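Local atomic coordinates of catalase (Pseudomonas syringae, PDB entry 1M7S), a protein that decomposes hydrogen peroxide into water and oxygen with the help of heme, protecting the cell from the peroxide's toxic effects. Residues G190-L198 / H206-S214; F268-I278 / I406-Q414. All coordinates share one frame; numbering follows the deposited sequence.

Contact 1: G190-L198 / H206-S214; sequences GNGVHAYKL and HYVKFHWKS. With HEM (protoporphyrin IX containing Fe), chain E.
Lys209 sends its ammonium group across to the backbone of Val193, NZ lying 2.9 Å from Val193 O and meeting that carbonyl nearly head-on (C=O...N angle 174°). The chain runs extended from CB and turns only at its last torsion, and the same NZ also bonds to Lys277 O. Antiparallel backbone bonds flank this link in two groups. Gly190 and Trp212 form a hydrogen-bonded pair, Gly190 N to Trp212 O 3.0 Å; Tyr196 with Val208 and Leu198 with His206 form two more. Between them the register slips by two residues, so a short loop, with Val193 and His194 at its crest, separates the two paired stretches; Gly192 N still bonds Phe210 O. Water 3 fills in for lost backbone pairing, donating to His194 O and accepting from Phe210 N, 2.8 Å away. Asn191 and His211 run side by side, amide and ring planes only 4° apart and Asn191 OD1 3.4 Å from His211 CD2; Asn191 ND2 bonds Asn125 O, OD1 takes water 1, and the His211 ring is held by hydrogen bonds to Asp189 and Glu284. Phe210 turns its ring edge toward the face of Tyr196 in an offset edge-to-face pair, centroids 5.9 Å apart. The Leu198 and Val208 side chains cross at about a right angle, CD1 of Leu198 3.6 Å from CG2 of Val208. Val193 and His194, both in the heme pocket, point out of this loop; His194, held by Asp322 and Arg328, brings NE2 within 3.4 Å of heme vinyl carbon CBB. The contact thus combines a hairpin of the catalase beta barrel with part of the heme pocket wall. Strand 252-260 pairs along the other edge of strand 206-214, strand 317-319 pairs with 196-199, and helix 323-339 packs against His194 and Tyr196.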
loop_
_atom_site.group_PDB
_atom_site.type_symbol
_atom_site.label_atom_id
_atom_site.label_comp_id
_atom_site.label_asym_id
_atom_site.label_seq_id
_atom_site.Cartn_x
_atom_site.Cartn_y
_atom_site.Cartn_z
ATOM N N GLY A 190 26.968 -9.896 -21.545
ATOM C CA GLY A 190 26.482 -9.124 -20.406
ATOM C C GLY A 190 27.687 -8.335 -19.872
ATOM O O GLY A 190 28.864 -8.701 -20.073
ATOM N N ASN A 191 27.392 -7.160 -19.322
ATOM C CA ASN A 191 28.450 -6.305 -18.786
ATOM C C ASN A 191 27.981 -5.648 -17.504
ATOM O O ASN A 191 26.836 -5.222 -17.438
ATOM C CB ASN A 191 28.824 -5.204 -19.799
ATOM C CG ASN A 191 29.531 -5.759 -21.026
ATOM O OD1 ASN A 191 30.702 -6.070 -20.980
ATOM N ND2 ASN A 191 28.820 -5.948 -22.138
ATOM N N GLY A 192 28.868 -5.414 -16.521
ATOM C CA GLY A 192 28.531 -4.706 -15.298
ATOM C C GLY A 192 28.403 -3.212 -15.548
ATOM O O GLY A 192 27.724 -2.545 -14.760
ATOM N N VAL A 193 28.979 -2.741 -16.637
ATOM C CA VAL A 193 29.101 -1.355 -17.043
ATOM C C VAL A 193 30.101 -0.600 -16.167
ATOM O O VAL A 193 31.162 -0.190 -16.677
ATOM C CB VAL A 193 27.771 -0.613 -17.141
ATOM C CG1 VAL A 193 27.982 0.796 -17.628
ATOM C CG2 VAL A 193 26.866 -1.355 -18.159
ATOM N N HIS A 194 29.818 -0.444 -14.899
ATOM C CA HIS A 194 30.708 0.281 -14.008
ATOM C C HIS A 194 31.920 -0.544 -13.592
ATOM O O HIS A 194 31.828 -1.759 -13.550
ATOM C CB HIS A 194 29.981 0.512 -12.657
ATOM C CG HIS A 194 28.565 0.939 -12.801
ATOM N ND1 HIS A 194 28.268 2.178 -13.320
ATOM C CD2 HIS A 194 27.381 0.305 -12.547
ATOM C CE1 HIS A 194 26.940 2.309 -13.365
ATOM N NE2 HIS A 194 26.401 1.211 -12.894
ATOM N N ALA A 195 32.952 0.158 -13.135
ATOM C CA ALA A 195 34.031 -0.494 -12.416
ATOM C C ALA A 195 33.459 -0.672 -10.985
ATOM O O ALA A 195 32.788 0.220 -10.453
ATOM C CB ALA A 195 35.207 0.474 -12.250
ATOM N N TYR A 196 33.657 -1.871 -10.424
ATOM C CA TYR A 196 33.308 -2.197 -9.072
ATOM C C TYR A 196 34.676 -2.230 -8.310
ATOM O O TYR A 196 35.697 -2.319 -8.974
ATOM C CB TYR A 196 32.667 -3.576 -8.919
ATOM C CG TYR A 196 31.187 -3.484 -9.271
ATOM C CD1 TYR A 196 30.804 -3.417 -10.597
ATOM C CD2 TYR A 196 30.209 -3.423 -8.287
ATOM C CE1 TYR A 196 29.460 -3.296 -10.954
ATOM C CE2 TYR A 196 28.853 -3.338 -8.630
ATOM C CZ TYR A 196 28.512 -3.256 -9.959
ATOM O OH TYR A 196 27.185 -3.137 -10.349
ATOM N N LYS A 197 34.591 -2.080 -7.017
ATOM C CA LYS A 197 35.834 -2.064 -6.234
ATOM C C LYS A 197 35.914 -3.404 -5.513
ATOM O O LYS A 197 35.041 -3.724 -4.691
ATOM C CB LYS A 197 35.792 -0.862 -5.303
ATOM C CG LYS A 197 36.779 -0.662 -4.213
ATOM C CD LYS A 197 36.430 0.365 -3.133
ATOM C CE LYS A 197 36.044 1.738 -3.679
ATOM N NZ LYS A 197 36.142 2.748 -2.558
ATOM N N LEU A 198 36.944 -4.176 -5.817
ATOM C CA LEU A 198 37.172 -5.434 -5.136
ATOM C C LEU A 198 38.194 -5.190 -3.997
ATOM O O LEU A 198 39.200 -4.531 -4.273
ATOM C CB LEU A 198 37.694 -6.532 -6.071
ATOM C CG LEU A 198 36.687 -6.936 -7.167
ATOM C CD1 LEU A 198 37.117 -8.185 -7.937
ATOM C CD2 LEU A 198 35.309 -7.169 -6.596
ATOM N N HIS A 206 41.151 -2.798 -5.808
ATOM C CA HIS A 206 41.377 -2.818 -7.221
ATOM C C HIS A 206 40.015 -2.439 -7.893
ATOM O O HIS A 206 39.012 -2.763 -7.289
ATOM C CB HIS A 206 41.803 -4.130 -7.843
ATOM C CG HIS A 206 43.216 -4.535 -7.519
ATOM N ND1 HIS A 206 43.514 -5.018 -6.251
ATOM C CD2 HIS A 206 44.341 -4.556 -8.248
ATOM C CE1 HIS A 206 44.814 -5.321 -6.204
ATOM N NE2 HIS A 206 45.326 -5.063 -7.395
ATOM N N TYR A 207 40.094 -1.730 -9.014
ATOM C CA TYR A 207 38.853 -1.403 -9.728
ATOM C C TYR A 207 38.676 -2.437 -10.828
ATOM O O TYR A 207 39.578 -2.684 -11.645
ATOM C CB TYR A 207 38.933 0.031 -10.290
ATOM C CG TYR A 207 38.817 1.062 -9.185
ATOM C CD1 TYR A 207 39.957 1.669 -8.629
ATOM C CD2 TYR A 207 37.583 1.409 -8.662
ATOM C CE1 TYR A 207 39.829 2.592 -7.620
ATOM C CE2 TYR A 207 37.449 2.346 -7.650
ATOM C CZ TYR A 207 38.588 2.927 -7.108
ATOM O OH TYR A 207 38.502 3.854 -6.093
ATOM N N VAL A 208 37.491 -3.027 -10.912
ATOM C CA VAL A 208 37.309 -4.103 -11.898
ATOM C C VAL A 208 36.035 -3.940 -12.710
ATOM O O VAL A 208 34.982 -3.624 -12.140
ATOM C CB VAL A 208 37.173 -5.418 -11.062
ATOM C CG1 VAL A 208 36.905 -6.583 -11.970
ATOM C CG2 VAL A 208 38.421 -5.706 -10.219
ATOM N N LYS A 209 36.119 -4.234 -13.995
ATOM C CA LYS A 209 34.941 -4.318 -14.839
ATOM C C LYS A 209 34.627 -5.803 -15.087
ATOM O O LYS A 209 35.518 -6.642 -15.211
ATOM C CB LYS A 209 35.172 -3.593 -16.138
ATOM C CG LYS A 209 34.968 -2.088 -15.924
ATOM C CD LYS A 209 34.965 -1.470 -17.333
ATOM C CE LYS A 209 34.716 0.023 -17.167
ATOM N NZ LYS A 209 33.613 0.504 -17.990
ATOM N N PHE A 210 33.352 -6.173 -15.118
ATOM C CA PHE A 210 32.904 -7.548 -15.345
ATOM C C PHE A 210 32.231 -7.701 -16.703
ATOM O O PHE A 210 31.440 -6.842 -17.131
ATOM C CB PHE A 210 31.829 -7.938 -14.312
ATOM C CG PHE A 210 32.329 -8.015 -12.902
ATOM C CD1 PHE A 210 33.011 -9.158 -12.456
ATOM C CD2 PHE A 210 32.134 -6.994 -12.004
ATOM C CE1 PHE A 210 33.482 -9.233 -11.165
ATOM C CE2 PHE A 210 32.569 -7.074 -10.710
ATOM C CZ PHE A 210 33.259 -8.200 -10.263
ATOM N N HIS A 211 32.473 -8.803 -17.378
ATOM C CA HIS A 211 31.998 -9.099 -18.713
ATOM C C HIS A 211 31.584 -10.571 -18.813
ATOM O O HIS A 211 32.467 -11.437 -18.634
ATOM C CB HIS A 211 33.110 -8.807 -19.744
ATOM C CG HIS A 211 32.834 -9.219 -21.166
ATOM N ND1 HIS A 211 33.808 -9.815 -21.959
ATOM C CD2 HIS A 211 31.729 -9.152 -21.940
ATOM C CE1 HIS A 211 33.281 -10.088 -23.152
ATOM N NE2 HIS A 211 32.023 -9.690 -23.187
ATOM N N TRP A 212 30.318 -10.760 -19.148
ATOM C CA TRP A 212 29.838 -12.123 -19.395
ATOM C C TRP A 212 29.979 -12.352 -20.896
ATOM O O TRP A 212 29.289 -11.718 -21.701
ATOM C CB TRP A 212 28.366 -12.312 -19.040
ATOM C CG TRP A 212 27.965 -12.271 -17.627
ATOM C CD1 TRP A 212 27.198 -11.285 -17.043
ATOM C CD2 TRP A 212 28.201 -13.242 -16.587
ATOM N NE1 TRP A 212 26.971 -11.584 -15.737
ATOM C CE2 TRP A 212 27.561 -12.794 -15.424
ATOM C CE3 TRP A 212 28.895 -14.458 -16.548
ATOM C CZ2 TRP A 212 27.563 -13.480 -14.217
ATOM C CZ3 TRP A 212 28.911 -15.147 -15.346
ATOM C CH2 TRP A 212 28.267 -14.678 -14.162
ATOM N N LYS A 213 30.865 -13.275 -21.294
ATOM C CA LYS A 213 31.066 -13.569 -22.703
ATOM C C LYS A 213 30.201 -14.753 -23.119
ATOM O O LYS A 213 30.359 -15.857 -22.572
ATOM C CB LYS A 213 32.537 -13.883 -23.043
ATOM C CG LYS A 213 32.702 -14.162 -24.538
ATOM C CD LYS A 213 34.109 -13.886 -25.021
ATOM C CE LYS A 213 34.175 -14.274 -26.512
ATOM N NZ LYS A 213 33.666 -13.159 -27.367
ATOM N N SER A 214 29.263 -14.491 -24.040
ATOM C CA SER A 214 28.394 -15.561 -24.506
ATOM C C SER A 214 29.143 -16.698 -25.218
ATOM O O SER A 214 29.898 -16.444 -26.158
ATOM C CB SER A 214 27.378 -15.016 -25.536
ATOM O OG SER A 214 26.593 -16.142 -25.967
HETATM C CHA HEM E . 16.147 -2.038 -13.010
HETATM C CHB HEM E . 20.410 -2.254 -15.290
HETATM C CHC HEM E . 21.091 2.454 -14.436
HETATM C CHD HEM E . 17.342 2.410 -11.340
HETATM C C1A HEM E . 17.242 -2.485 -13.711
HETATM C C2A HEM E . 17.399 -3.865 -14.229
HETATM C C3A HEM E . 18.572 -3.922 -14.857
HETATM C C4A HEM E . 19.174 -2.602 -14.778
HETATM C CMA HEM E . 19.243 -5.119 -15.545
HETATM C CAA HEM E . 16.334 -4.950 -13.994
HETATM C CBA HEM E . 16.678 -5.960 -12.848
HETATM C CGA HEM E . 15.627 -7.102 -12.867
HETATM O O1A HEM E . 14.878 -7.092 -11.859
HETATM O O2A HEM E . 15.749 -7.856 -13.852
HETATM C C1B HEM E . 20.987 -1.013 -15.236
HETATM C C2B HEM E . 22.319 -0.671 -15.718
HETATM C C3B HEM E . 22.501 0.647 -15.491
HETATM C C4B HEM E . 21.310 1.143 -14.857
HETATM C CMB HEM E . 23.265 -1.682 -16.379
HETATM C CAB HEM E . 23.680 1.566 -15.811
HETATM C CBB HEM E . 24.926 1.149 -15.924
HETATM C C1C HEM E . 20.204 2.801 -13.449
HETATM C C2C HEM E . 20.275 4.006 -12.655
HETATM C C3C HEM E . 19.259 3.984 -11.783
HETATM C C4C HEM E . 18.496 2.783 -12.049
HETATM C CMC HEM E . 21.380 5.092 -12.745
HETATM C CAC HEM E . 18.852 4.990 -10.688
HETATM C CBC HEM E . 19.732 5.648 -9.912
HETATM C C1D HEM E . 16.663 1.212 -11.597
HETATM C C2D HEM E . 15.415 0.828 -10.960
HETATM C C3D HEM E . 15.083 -0.385 -11.409
HETATM C C4D HEM E . 16.110 -0.798 -12.340
HETATM C CMD HEM E . 14.685 1.750 -9.969
HETATM C CAD HEM E . 13.845 -1.248 -11.029
HETATM C CBD HEM E . 14.260 -2.271 -9.911
HETATM C CGD HEM E . 13.091 -3.034 -9.316
HETATM O O1D HEM E . 13.376 -4.163 -8.783
HETATM O O2D HEM E . 11.918 -2.586 -9.308
HETATM N NA HEM E . 18.320 -1.751 -14.115
HETATM N NB HEM E . 20.394 0.109 -14.692
HETATM N NC HEM E . 19.089 2.079 -13.081
HETATM N ND HEM E . 17.081 0.166 -12.395
HETATM FE FE HEM E . 18.752 0.137 -13.512
HETATM O O HOH W 1 32.788 -5.060 -19.703
HETATM O O HOH W 2 31.473 -3.493 -17.848
HETATM O O HOH W 3 31.589 -3.999 -15.059
HETATM O O HOH W 4 18.153 0.975 -15.811
#

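Contact 2: F268-I278 / I406-Q414; sequences FDFDPLDATKI and ITREQNFKQ
Two Asx turns, at Asp271 and Asp274, shape the irregular loop 268-278, which receives the segment leading into helix 413-421. In the second, Asp274 OD2 takes both Thr276 N and Thr276 OG1 from the same face of its carboxylate, while OD1 forms a salt bridge with Lys277 NZ. That ammonium group then reaches over to the other segment, bonding Glu409 O at 2.9 Å and, weakly, Gln410 O; bends at chi2 and chi4 carry it there. Farther along, the amide of Gln414 grips both backbone polar atoms of Ile278. Ile278 N meets OE1 in the carbonyl plane, on a lone pair, at 3.0 Å (N-H...O angle 170°), and Gln414 NE2 returns a bond to Ile278 O. The same NE2 stands 4.1 Å above the centre of the Phe270 ring, with the amide and ring planes 72° apart. At the other end Arg408 NH1 donates to Phe268 O at 3.0 Å, nearly in the guanidinium plane, and also to Leu265 O. One face of the guanidinium lies against Phe270 O and Asp271 CA. Its charge meets Asp271 only in a long salt bridge, NH2 to OD1 3.9 Å, but water 6 joins Asp271 OD1 to Arg408 NE. Ile406 CD1 rests against both Asp271 and Asp274, 3.9 Å from Asp271 CB. Arg132 adds further charge, pairing with Asp274 and Glu409 and bonding Asn411. Long polar side chains therefore satisfy backbone groups that have no sheet or helix partner across this join. The positive charge of Lys277 is probably stabilised by the Asp274 carboxylate together with the carbonyl oxygens it meets.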
loop_
_atom_site.group_PDB
_atom_site.type_symbol
_atom_site.label_atom_id
_atom_site.label_comp_id
_atom_site.label_asym_id
_atom_site.label_seq_id
_atom_site.Cartn_x
_atom_site.Cartn_y
_atom_site.Cartn_z
ATOM N N PHE A 268 44.846 7.875 -17.735
ATOM C CA PHE A 268 44.033 7.787 -18.952
ATOM C C PHE A 268 43.512 9.136 -19.398
ATOM O O PHE A 268 43.343 10.026 -18.575
ATOM C CB PHE A 268 42.868 6.803 -18.711
ATOM C CG PHE A 268 43.370 5.408 -18.464
ATOM C CD1 PHE A 268 43.577 4.945 -17.185
ATOM C CD2 PHE A 268 43.632 4.575 -19.534
ATOM C CE1 PHE A 268 44.084 3.673 -16.967
ATOM C CE2 PHE A 268 44.136 3.295 -19.321
ATOM C CZ PHE A 268 44.353 2.845 -18.033
ATOM N N ASP A 269 43.235 9.317 -20.697
ATOM C CA ASP A 269 42.654 10.553 -21.216
ATOM C C ASP A 269 41.142 10.641 -21.011
ATOM O O ASP A 269 40.541 11.720 -21.121
ATOM C CB ASP A 269 42.975 10.657 -22.728
ATOM C CG ASP A 269 44.451 10.951 -22.971
ATOM O OD1 ASP A 269 45.160 11.487 -22.089
ATOM O OD2 ASP A 269 44.963 10.635 -24.076
ATOM N N PHE A 270 40.501 9.569 -20.606
ATOM C CA PHE A 270 39.085 9.548 -20.243
ATOM C C PHE A 270 39.055 9.217 -18.743
ATOM O O PHE A 270 40.093 8.721 -18.197
ATOM C CB PHE A 270 38.226 8.545 -21.051
ATOM C CG PHE A 270 38.704 7.104 -20.956
ATOM C CD1 PHE A 270 38.233 6.220 -20.023
ATOM C CD2 PHE A 270 39.663 6.644 -21.865
ATOM C CE1 PHE A 270 38.711 4.920 -19.953
ATOM C CE2 PHE A 270 40.152 5.349 -21.801
ATOM C CZ PHE A 270 39.669 4.463 -20.853
ATOM N N ASP A 271 37.945 9.355 -18.075
ATOM C CA ASP A 271 37.851 8.963 -16.652
ATOM C C ASP A 271 37.426 7.502 -16.663
ATOM O O ASP A 271 36.355 7.141 -17.184
ATOM C CB ASP A 271 36.755 9.819 -15.998
ATOM C CG ASP A 271 36.738 9.609 -14.493
ATOM O OD1 ASP A 271 36.597 10.625 -13.774
ATOM O OD2 ASP A 271 36.933 8.521 -13.912
ATOM N N PRO A 272 38.198 6.594 -16.085
ATOM C CA PRO A 272 37.864 5.193 -16.021
ATOM C C PRO A 272 36.593 4.923 -15.225
ATOM O O PRO A 272 36.063 3.831 -15.432
ATOM C CB PRO A 272 39.065 4.428 -15.396
ATOM C CG PRO A 272 40.154 5.450 -15.675
ATOM C CD PRO A 272 39.527 6.857 -15.526
ATOM N N LEU A 273 36.149 5.834 -14.350
ATOM C CA LEU A 273 34.887 5.589 -13.644
ATOM C C LEU A 273 33.717 6.329 -14.288
ATOM O O LEU A 273 32.646 6.479 -13.690
ATOM C CB LEU A 273 35.061 6.002 -12.191
ATOM C CG LEU A 273 36.230 5.310 -11.438
ATOM C CD1 LEU A 273 36.228 5.821 -10.014
ATOM C CD2 LEU A 273 36.137 3.800 -11.545
ATOM N N ASP A 274 33.863 6.671 -15.564
ATOM C CA ASP A 274 32.777 7.276 -16.348
ATOM C C ASP A 274 31.973 6.145 -17.022
ATOM O O ASP A 274 32.516 5.322 -17.774
ATOM C CB ASP A 274 33.398 8.166 -17.418
ATOM C CG ASP A 274 32.490 8.788 -18.422
ATOM O OD1 ASP A 274 33.030 9.513 -19.310
ATOM O OD2 ASP A 274 31.271 8.518 -18.304
ATOM N N ALA A 275 30.691 5.975 -16.638
ATOM C CA ALA A 275 29.862 4.896 -17.176
ATOM C C ALA A 275 29.620 4.913 -18.670
ATOM O O ALA A 275 29.075 3.960 -19.269
ATOM C CB ALA A 275 28.544 4.902 -16.394
ATOM N N THR A 276 29.953 6.021 -19.376
ATOM C CA THR A 276 29.891 6.079 -20.810
ATOM C C THR A 276 31.157 5.576 -21.493
ATOM O O THR A 276 31.231 5.580 -22.724
ATOM C CB THR A 276 29.612 7.529 -21.301
ATOM O OG1 THR A 276 30.723 8.425 -21.052
ATOM C CG2 THR A 276 28.314 7.963 -20.667
ATOM N N LYS A 277 32.066 4.896 -20.742
ATOM C CA LYS A 277 33.292 4.447 -21.341
ATOM C C LYS A 277 33.621 2.978 -21.103
ATOM O O LYS A 277 33.368 2.428 -20.027
ATOM C CB LYS A 277 34.484 5.238 -20.653
ATOM C CG LYS A 277 34.485 6.747 -20.883
ATOM C CD LYS A 277 34.825 7.094 -22.340
ATOM C CE LYS A 277 34.930 8.610 -22.512
ATOM N NZ LYS A 277 33.510 9.136 -22.463
ATOM N N ILE A 278 34.215 2.386 -22.133
ATOM C CA ILE A 278 34.790 1.043 -21.971
ATOM C C ILE A 278 36.287 1.266 -21.647
ATOM O O ILE A 278 36.747 2.399 -21.729
ATOM C CB ILE A 278 34.683 0.186 -23.231
ATOM C CG1 ILE A 278 35.426 0.778 -24.436
ATOM C CG2 ILE A 278 33.211 -0.014 -23.619
ATOM C CD1 ILE A 278 35.728 -0.294 -25.489
ATOM N N ILE A 406 32.612 15.607 -14.034
ATOM C CA ILE A 406 33.949 15.012 -13.974
ATOM C C ILE A 406 34.860 15.800 -14.896
ATOM O O ILE A 406 34.368 16.408 -15.838
ATOM C CB ILE A 406 33.971 13.539 -14.407
ATOM C CG1 ILE A 406 33.278 13.346 -15.754
ATOM C CG2 ILE A 406 33.355 12.736 -13.248
ATOM C CD1 ILE A 406 33.466 11.880 -16.260
ATOM N N THR A 407 36.169 15.738 -14.647
ATOM C CA THR A 407 37.097 16.580 -15.381
ATOM C C THR A 407 37.606 16.073 -16.715
ATOM O O THR A 407 38.353 16.819 -17.388
ATOM C CB THR A 407 38.333 16.847 -14.485
ATOM O OG1 THR A 407 38.899 15.609 -14.024
ATOM C CG2 THR A 407 37.931 17.686 -13.288
ATOM N N ARG A 408 37.414 14.826 -17.083
ATOM C CA ARG A 408 37.821 14.316 -18.381
ATOM C C ARG A 408 36.543 13.791 -19.065
ATOM O O ARG A 408 35.926 12.940 -18.404
ATOM C CB ARG A 408 38.768 13.110 -18.194
ATOM C CG ARG A 408 40.177 13.543 -17.794
ATOM C CD ARG A 408 41.016 12.309 -17.408
ATOM N NE ARG A 408 40.562 11.762 -16.127
ATOM C CZ ARG A 408 41.023 10.741 -15.451
ATOM N NH1 ARG A 408 42.010 10.018 -15.938
ATOM N NH2 ARG A 408 40.455 10.388 -14.286
ATOM N N GLU A 409 36.084 14.352 -20.168
ATOM C CA GLU A 409 34.829 13.771 -20.727
ATOM C C GLU A 409 35.006 12.886 -21.939
ATOM O O GLU A 409 34.253 11.900 -22.099
ATOM C CB GLU A 409 33.947 14.961 -21.118
ATOM C CG GLU A 409 33.359 15.715 -19.919
ATOM C CD GLU A 409 32.230 16.597 -20.427
ATOM O OE1 GLU A 409 31.105 16.124 -20.743
ATOM O OE2 GLU A 409 32.501 17.819 -20.545
ATOM N N GLN A 410 35.858 13.314 -22.879
ATOM C CA GLN A 410 36.084 12.572 -24.138
ATOM C C GLN A 410 34.790 11.977 -24.693
ATOM O O GLN A 410 34.614 10.764 -24.881
ATOM C CB GLN A 410 37.139 11.489 -23.859
ATOM C CG GLN A 410 37.665 10.910 -25.186
ATOM C CD GLN A 410 38.470 9.643 -24.924
ATOM O OE1 GLN A 410 37.976 8.517 -24.907
ATOM N NE2 GLN A 410 39.777 9.909 -24.683
ATOM N N ASN A 411 33.827 12.850 -25.031
ATOM C CA ASN A 411 32.511 12.324 -25.409
ATOM C C ASN A 411 32.359 11.700 -26.754
ATOM O O ASN A 411 31.294 11.080 -26.957
ATOM C CB ASN A 411 31.442 13.442 -25.326
ATOM C CG ASN A 411 31.261 13.926 -23.907
ATOM O OD1 ASN A 411 31.240 13.172 -22.922
ATOM N ND2 ASN A 411 31.144 15.226 -23.801
ATOM N N PHE A 412 33.285 11.876 -27.670
ATOM C CA PHE A 412 33.083 11.391 -29.035
ATOM C C PHE A 412 34.040 10.317 -29.529
ATOM O O PHE A 412 33.712 9.620 -30.500
ATOM C CB PHE A 412 33.127 12.611 -30.013
ATOM C CG PHE A 412 32.315 13.773 -29.507
ATOM C CD1 PHE A 412 32.934 14.882 -28.948
ATOM C CD2 PHE A 412 30.931 13.694 -29.486
ATOM C CE1 PHE A 412 32.185 15.934 -28.419
ATOM C CE2 PHE A 412 30.190 14.765 -28.969
ATOM C CZ PHE A 412 30.803 15.880 -28.438
ATOM N N LYS A 413 35.217 10.122 -28.951
ATOM C CA LYS A 413 36.242 9.233 -29.483
ATOM C C LYS A 413 35.862 7.774 -29.588
ATOM O O LYS A 413 35.923 7.108 -30.619
ATOM C CB LYS A 413 37.557 9.350 -28.658
ATOM C CG LYS A 413 38.683 8.501 -29.254
ATOM C CD LYS A 413 39.883 8.421 -28.339
ATOM C CE LYS A 413 41.123 7.885 -29.069
ATOM N NZ LYS A 413 42.311 8.645 -28.536
ATOM N N GLN A 414 35.282 7.264 -28.482
ATOM C CA GLN A 414 34.900 5.851 -28.405
ATOM C C GLN A 414 33.716 5.565 -29.312
ATOM O O GLN A 414 33.592 4.466 -29.870
ATOM C CB GLN A 414 34.660 5.458 -26.941
ATOM C CG GLN A 414 35.980 5.045 -26.262
ATOM C CD GLN A 414 35.754 4.418 -24.881
ATOM O OE1 GLN A 414 34.615 4.004 -24.630
ATOM N NE2 GLN A 414 36.802 4.369 -24.038
HETATM O O HOH W 5 43.749 9.211 -25.682
HETATM O O HOH W 6 38.025 13.062 -14.771
HETATM O O HOH W 7 35.650 10.300 -19.396
HETATM O O HOH W 8 30.988 10.509 -23.143
#

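How the contacts relate
Contact 1 is buried in the barrel and touches the heme; contact 2, partly buried, lies farther from the chain's centre (about 21 Å against 13 Å); the centres of the two contacts are about 16 Å apart. Antiparallel strand pairing, interrupted by a loop, and aromatic packing hold the first, whereas the second has no backbone pairing between its segments and relies on long side chains, carboxylates and waters. Contact 1 joins a hairpin and the short strand 190-191 just before it; contact 2 joins segments over a hundred residues apart, falling in the catalase and the catalase-related immune-responsive sequence regions. Lys209 links the two contacts, and Leu273 CD2 packs on Ala195 CB at 3.5 Å.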